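PDB 6WHJ: ribokinase from Giardia lamblia, which probably phosphorylates D-ribose at O-5, using ATP and a divalent cation such as magnesium, to give D-ribose 5-phosphate. Local coordinates for residues I11-V23 against G35-A49. Residues are numbered along the deposited sequence; the frame is centred on the assembly and turned at random.
Sequences IIGSYNRDLVWYV and GSFASSHGGKGSNQA. With EDO (1,2-ethanediol), chain F.
The side chains of Arg17 and Ser39 meet on one face of the antiparallel beta hairpin 16-22/32-42, part of the small lid sheet of the PfkB/ribokinase fold; they are diagonal neighbours, since Arg17 is the non-hydrogen-bonded partner of His41. Followed outward, the arginine leaves CB with CG anti to the backbone N (chi1 -175°) and bends at CG; Arg17 CG passes 4.0 Å from Ser39 OG. Arg17 CD rests 3.3 Å from Ser40 O. Arg17 NE then donates to Ser39 OG at 2.6 Å, the oxygen lying 18° out of the guanidinium plane, and NH2 adds a weak bond to the same hydroxyl. NH1 turns past the His41 ring and forms a salt bridge with Glu76. Next to it, His41 ND1 and Tyr15 OH share a hydrogen bond, the two rings meeting rim to rim.

Farther toward the hairpin loop, Phe37 sets CD1 over one face of the Trp21 indole, 3.4 Å from Trp21 CE2, with the two planes oblique; Leu19 CB touches the edge of the phenyl ring. The indole NE1 bonds to Asn100 of the second subunit, so this aromatic pair lies at the dimer interface.

Asn16 and Asp18 project from the other face, among residues predicted to bind substrate. An ethanediol, probably from the crystallisation liquor, lies there: its O2 accepts from Asn16 ND2 and donates to Asp18 OD1. Asp18 OD2 lies 3.4 Å from Gly42 CA. Gly43 is the N-cap of helix 44-55, whose first turn packs against the chain at Gly13 and Ser14 through the CA of Gly45. Ser46 N closes this junction, donating to Ser14 O at 2.7 Å.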
loop_
_atom_site.group_PDB
_atom_site.type_symbol
_atom_site.label_atom_id
_atom_site.label_comp_id
_atom_site.label_asym_id
_atom_site.label_seq_id
_atom_site.Cartn_x
_atom_site.Cartn_y
_atom_site.Cartn_z
ATOM N N ILE B 11 23.978 5.163 -12.686
ATOM C CA ILE B 11 22.952 4.211 -12.265
ATOM C C ILE B 11 21.687 4.508 -13.061
ATOM O O ILE B 11 21.103 5.592 -12.935
ATOM C CB ILE B 11 22.678 4.269 -10.751
ATOM C CG1 ILE B 11 23.959 4.089 -9.940
ATOM C CG2 ILE B 11 21.653 3.226 -10.351
ATOM C CD1 ILE B 11 24.576 5.395 -9.504
ATOM N N ILE B 12 21.279 3.561 -13.895
ATOM C CA ILE B 12 20.083 3.692 -14.714
ATOM C C ILE B 12 19.018 2.804 -14.085
ATOM O O ILE B 12 19.093 1.574 -14.194
ATOM C CB ILE B 12 20.344 3.282 -16.168
ATOM C CG1 ILE B 12 21.599 3.977 -16.715
ATOM C CG2 ILE B 12 19.152 3.625 -17.024
ATOM C CD1 ILE B 12 22.113 3.380 -18.030
ATOM N N GLY B 13 18.026 3.405 -13.439
ATOM C CA GLY B 13 17.001 2.605 -12.811
ATOM C C GLY B 13 15.865 3.415 -12.225
ATOM O O GLY B 13 15.618 4.558 -12.609
ATOM N N SER B 14 15.190 2.808 -11.263
ATOM C CA SER B 14 13.889 3.289 -10.828
ATOM C C SER B 14 13.974 4.218 -9.625
ATOM O O SER B 14 14.910 4.154 -8.818
ATOM C CB SER B 14 12.998 2.105 -10.481
ATOM O OG SER B 14 13.608 1.373 -9.436
ATOM N N TYR B 15 12.971 5.084 -9.514
ATOM C CA TYR B 15 12.641 5.746 -8.263
ATOM C C TYR B 15 11.202 5.383 -7.927
ATOM O O TYR B 15 10.304 5.552 -8.760
ATOM C CB TYR B 15 12.781 7.274 -8.319
ATOM C CG TYR B 15 12.195 7.895 -7.065
ATOM C CD1 TYR B 15 12.917 7.903 -5.885
ATOM C CD2 TYR B 15 10.890 8.375 -7.032
ATOM C CE1 TYR B 15 12.389 8.409 -4.720
ATOM C CE2 TYR B 15 10.345 8.889 -5.863
ATOM C CZ TYR B 15 11.105 8.900 -4.706
ATOM O OH TYR B 15 10.604 9.407 -3.520
ATOM N N ASN B 16 10.992 4.895 -6.709
ATOM C CA ASN B 16 9.664 4.625 -6.186
ATOM C C ASN B 16 9.495 5.366 -4.868
ATOM O O ASN B 16 10.396 5.354 -4.022
ATOM C CB ASN B 16 9.439 3.121 -5.951
ATOM C CG ASN B 16 9.546 2.291 -7.224
ATOM O OD1 ASN B 16 8.981 2.637 -8.255
ATOM N ND2 ASN B 16 10.280 1.192 -7.148
ATOM N N ARG B 17 8.348 6.015 -4.697
ATOM C CA ARG B 17 7.956 6.502 -3.383
ATOM C C ARG B 17 7.395 5.312 -2.608
ATOM O O ARG B 17 6.384 4.719 -3.008
ATOM C CB ARG B 17 6.930 7.629 -3.501
ATOM C CG ARG B 17 6.559 8.284 -2.177
ATOM C CD ARG B 17 7.801 8.740 -1.466
ATOM N NE ARG B 17 7.535 9.472 -0.230
ATOM C CZ ARG B 17 7.729 10.777 -0.056
ATOM N NH1 ARG B 17 8.208 11.529 -1.046
ATOM N NH2 ARG B 17 7.458 11.331 1.121
ATOM N N ASP B 18 8.069 4.936 -1.528
ATOM C CA ASP B 18 7.668 3.778 -0.737
ATOM C C ASP B 18 6.529 4.173 0.202
ATOM O O ASP B 18 6.671 5.104 1.001
ATOM C CB ASP B 18 8.860 3.260 0.064
ATOM C CG ASP B 18 9.829 2.425 -0.765
ATOM O OD1 ASP B 18 9.503 2.025 -1.903
ATOM O OD2 ASP B 18 10.957 2.201 -0.274
ATOM N N LEU B 19 5.382 3.514 0.070
ATOM C CA LEU B 19 4.263 3.708 0.992
ATOM C C LEU B 19 4.123 2.446 1.836
ATOM O O LEU B 19 3.717 1.394 1.328
ATOM C CB LEU B 19 2.978 4.037 0.245
ATOM C CG LEU B 19 3.102 5.156 -0.788
ATOM C CD1 LEU B 19 1.843 5.251 -1.643
ATOM C CD2 LEU B 19 3.362 6.445 -0.068
ATOM N N VAL B 20 4.425 2.567 3.127
ATOM C CA VAL B 20 4.715 1.429 3.991
ATOM C C VAL B 20 3.757 1.436 5.170
ATOM O O VAL B 20 3.587 2.466 5.830
ATOM C CB VAL B 20 6.175 1.462 4.487
ATOM C CG1 VAL B 20 6.455 0.295 5.420
ATOM C CG2 VAL B 20 7.126 1.412 3.312
ATOM N N TRP B 21 3.139 0.289 5.434
ATOM C CA TRP B 21 2.305 0.089 6.613
ATOM C C TRP B 21 2.927 -0.987 7.493
ATOM O O TRP B 21 3.250 -2.080 7.014
ATOM C CB TRP B 21 0.870 -0.302 6.228
ATOM C CG TRP B 21 0.057 0.814 5.624
ATOM C CD1 TRP B 21 -0.831 1.626 6.268
ATOM C CD2 TRP B 21 0.070 1.239 4.259
ATOM N NE1 TRP B 21 -1.378 2.523 5.389
ATOM C CE2 TRP B 21 -0.841 2.311 4.148
ATOM C CE3 TRP B 21 0.764 0.820 3.118
ATOM C CZ2 TRP B 21 -1.068 2.974 2.945
ATOM C CZ3 TRP B 21 0.528 1.475 1.921
ATOM C CH2 TRP B 21 -0.379 2.539 1.845
ATOM N N TYR B 22 3.061 -0.689 8.779
ATOM C CA TYR B 22 3.639 -1.610 9.747
ATOM C C TYR B 22 2.502 -2.282 10.498
ATOM O O TYR B 22 1.700 -1.609 11.155
ATOM C CB TYR B 22 4.590 -0.891 10.710
ATOM C CG TYR B 22 5.826 -0.382 10.010
ATOM C CD1 TYR B 22 5.832 0.850 9.357
ATOM C CD2 TYR B 22 6.980 -1.157 9.962
ATOM C CE1 TYR B 22 6.961 1.301 8.694
ATOM C CE2 TYR B 22 8.113 -0.722 9.299
ATOM C CZ TYR B 22 8.102 0.501 8.663
ATOM O OH TYR B 22 9.244 0.918 8.003
ATOM N N VAL B 23 2.426 -3.604 10.378
ATOM C CA VAL B 23 1.341 -4.399 10.935
ATOM C C VAL B 23 1.941 -5.471 11.831
ATOM O O VAL B 23 3.129 -5.792 11.744
ATOM C CB VAL B 23 0.477 -5.036 9.829
ATOM C CG1 VAL B 23 -0.194 -3.962 9.015
ATOM C CG2 VAL B 23 1.358 -5.885 8.908
ATOM N N GLY B 35 -2.753 -0.683 11.046
ATOM C CA GLY B 35 -1.310 -0.595 10.983
ATOM C C GLY B 35 -0.822 0.830 11.172
ATOM O O GLY B 35 -1.602 1.758 11.403
ATOM N N SER B 36 0.497 0.989 11.080
ATOM C CA SER B 36 1.172 2.273 11.215
ATOM C C SER B 36 1.850 2.611 9.889
ATOM O O SER B 36 2.529 1.761 9.308
ATOM C CB SER B 36 2.180 2.201 12.372
ATOM O OG SER B 36 2.938 3.382 12.494
ATOM N N PHE B 37 1.691 3.849 9.423
ATOM C CA PHE B 37 2.098 4.245 8.079
ATOM C C PHE B 37 3.340 5.133 8.083
ATOM O O PHE B 37 3.495 6.000 8.949
ATOM C CB PHE B 37 0.961 4.974 7.370
ATOM C CG PHE B 37 1.340 5.548 6.028
ATOM C CD1 PHE B 37 1.491 4.730 4.929
ATOM C CD2 PHE B 37 1.518 6.923 5.868
ATOM C CE1 PHE B 37 1.817 5.263 3.686
ATOM C CE2 PHE B 37 1.854 7.462 4.634
ATOM C CZ PHE B 37 2.004 6.628 3.538
ATOM N N ALA B 38 4.192 4.946 7.074
ATOM C CA ALA B 38 5.351 5.797 6.849
ATOM C C ALA B 38 5.635 5.894 5.350
ATOM O O ALA B 38 5.487 4.916 4.608
ATOM C CB ALA B 38 6.579 5.265 7.591
ATOM N N SER B 39 6.035 7.081 4.913
ATOM C CA SER B 39 6.348 7.357 3.520
ATOM C C SER B 39 7.826 7.695 3.377
ATOM O O SER B 39 8.371 8.475 4.166
ATOM C CB SER B 39 5.491 8.515 3.017
ATOM O OG SER B 39 5.929 8.938 1.751
ATOM N N SER B 40 8.475 7.127 2.362
ATOM C CA SER B 40 9.919 7.296 2.246
ATOM C C SER B 40 10.373 7.063 0.806
ATOM O O SER B 40 9.662 6.467 -0.009
ATOM C CB SER B 40 10.660 6.376 3.218
ATOM O OG SER B 40 10.771 5.080 2.683
ATOM N N HIS B 41 11.578 7.549 0.514
ATOM C CA HIS B 41 12.199 7.377 -0.793
ATOM C C HIS B 41 12.633 5.934 -1.020
ATOM O O HIS B 41 13.211 5.293 -0.139
ATOM C CB HIS B 41 13.418 8.294 -0.905
ATOM C CG HIS B 41 13.073 9.748 -0.905
ATOM N ND1 HIS B 41 12.115 10.284 -1.742
ATOM C CD2 HIS B 41 13.522 10.771 -0.140
ATOM C CE1 HIS B 41 12.010 11.582 -1.511
ATOM N NE2 HIS B 41 12.848 11.901 -0.540
ATOM N N GLY B 42 12.355 5.420 -2.202
ATOM C CA GLY B 42 12.741 4.067 -2.561
ATOM C C GLY B 42 13.103 3.970 -4.031
ATOM O O GLY B 42 13.569 4.936 -4.642
ATOM N N GLY B 43 12.886 2.793 -4.597
ATOM C CA GLY B 43 13.360 2.479 -5.921
ATOM C C GLY B 43 14.762 1.916 -5.836
ATOM O O GLY B 43 15.647 2.538 -5.247
ATOM N N LYS B 44 14.985 0.734 -6.403
ATOM C CA LYS B 44 16.316 0.148 -6.321
ATOM C C LYS B 44 17.331 0.992 -7.081
ATOM O O LYS B 44 18.495 1.081 -6.674
ATOM C CB LYS B 44 16.283 -1.293 -6.820
ATOM C CG LYS B 44 15.939 -2.257 -5.727
ATOM C CD LYS B 44 15.608 -3.634 -6.263
ATOM C CE LYS B 44 15.176 -4.537 -5.131
ATOM N NZ LYS B 44 16.049 -4.260 -3.958
ATOM N N GLY B 45 16.919 1.608 -8.189
ATOM C CA GLY B 45 17.840 2.470 -8.901
ATOM C C GLY B 45 18.258 3.655 -8.059
ATOM O O GLY B 45 19.449 3.924 -7.886
ATOM N N SER B 46 17.283 4.343 -7.462
ATOM C CA SER B 46 17.603 5.550 -6.709
ATOM C C SER B 46 18.293 5.233 -5.387
ATOM O O SER B 46 19.156 5.997 -4.938
ATOM C CB SER B 46 16.338 6.368 -6.473
ATOM O OG SER B 46 16.645 7.529 -5.721
ATOM N N ASN B 47 17.914 4.132 -4.734
ATOM C CA ASN B 47 18.573 3.760 -3.483
ATOM C C ASN B 47 20.050 3.493 -3.695
ATOM O O ASN B 47 20.887 3.899 -2.883
ATOM C CB ASN B 47 17.908 2.535 -2.874
ATOM C CG ASN B 47 16.602 2.859 -2.212
ATOM O OD1 ASN B 47 16.308 4.022 -1.915
ATOM N ND2 ASN B 47 15.795 1.832 -1.988
ATOM N N GLN B 48 20.390 2.809 -4.784
ATOM C CA GLN B 48 21.787 2.504 -5.053
ATOM C C GLN B 48 22.565 3.743 -5.463
ATOM O O GLN B 48 23.759 3.845 -5.161
ATOM C CB GLN B 48 21.888 1.428 -6.125
ATOM C CG GLN B 48 21.594 0.061 -5.610
ATOM C CD GLN B 48 21.477 -0.918 -6.735
ATOM O OE1 GLN B 48 22.008 -0.675 -7.818
ATOM N NE2 GLN B 48 20.823 -2.056 -6.483
ATOM N N ALA B 49 21.912 4.697 -6.135
ATOM C CA ALA B 49 22.581 5.953 -6.456
ATOM C C ALA B 49 22.801 6.798 -5.204
ATOM O O ALA B 49 23.822 7.486 -5.086
ATOM C CB ALA B 49 21.777 6.735 -7.493
HETATM C C1 EDO F . 12.383 -1.393 -3.731
HETATM O O1 EDO F . 11.555 -2.267 -4.513
HETATM C C2 EDO F . 11.535 -0.285 -3.111
HETATM O O2 EDO F . 10.623 0.200 -4.106
#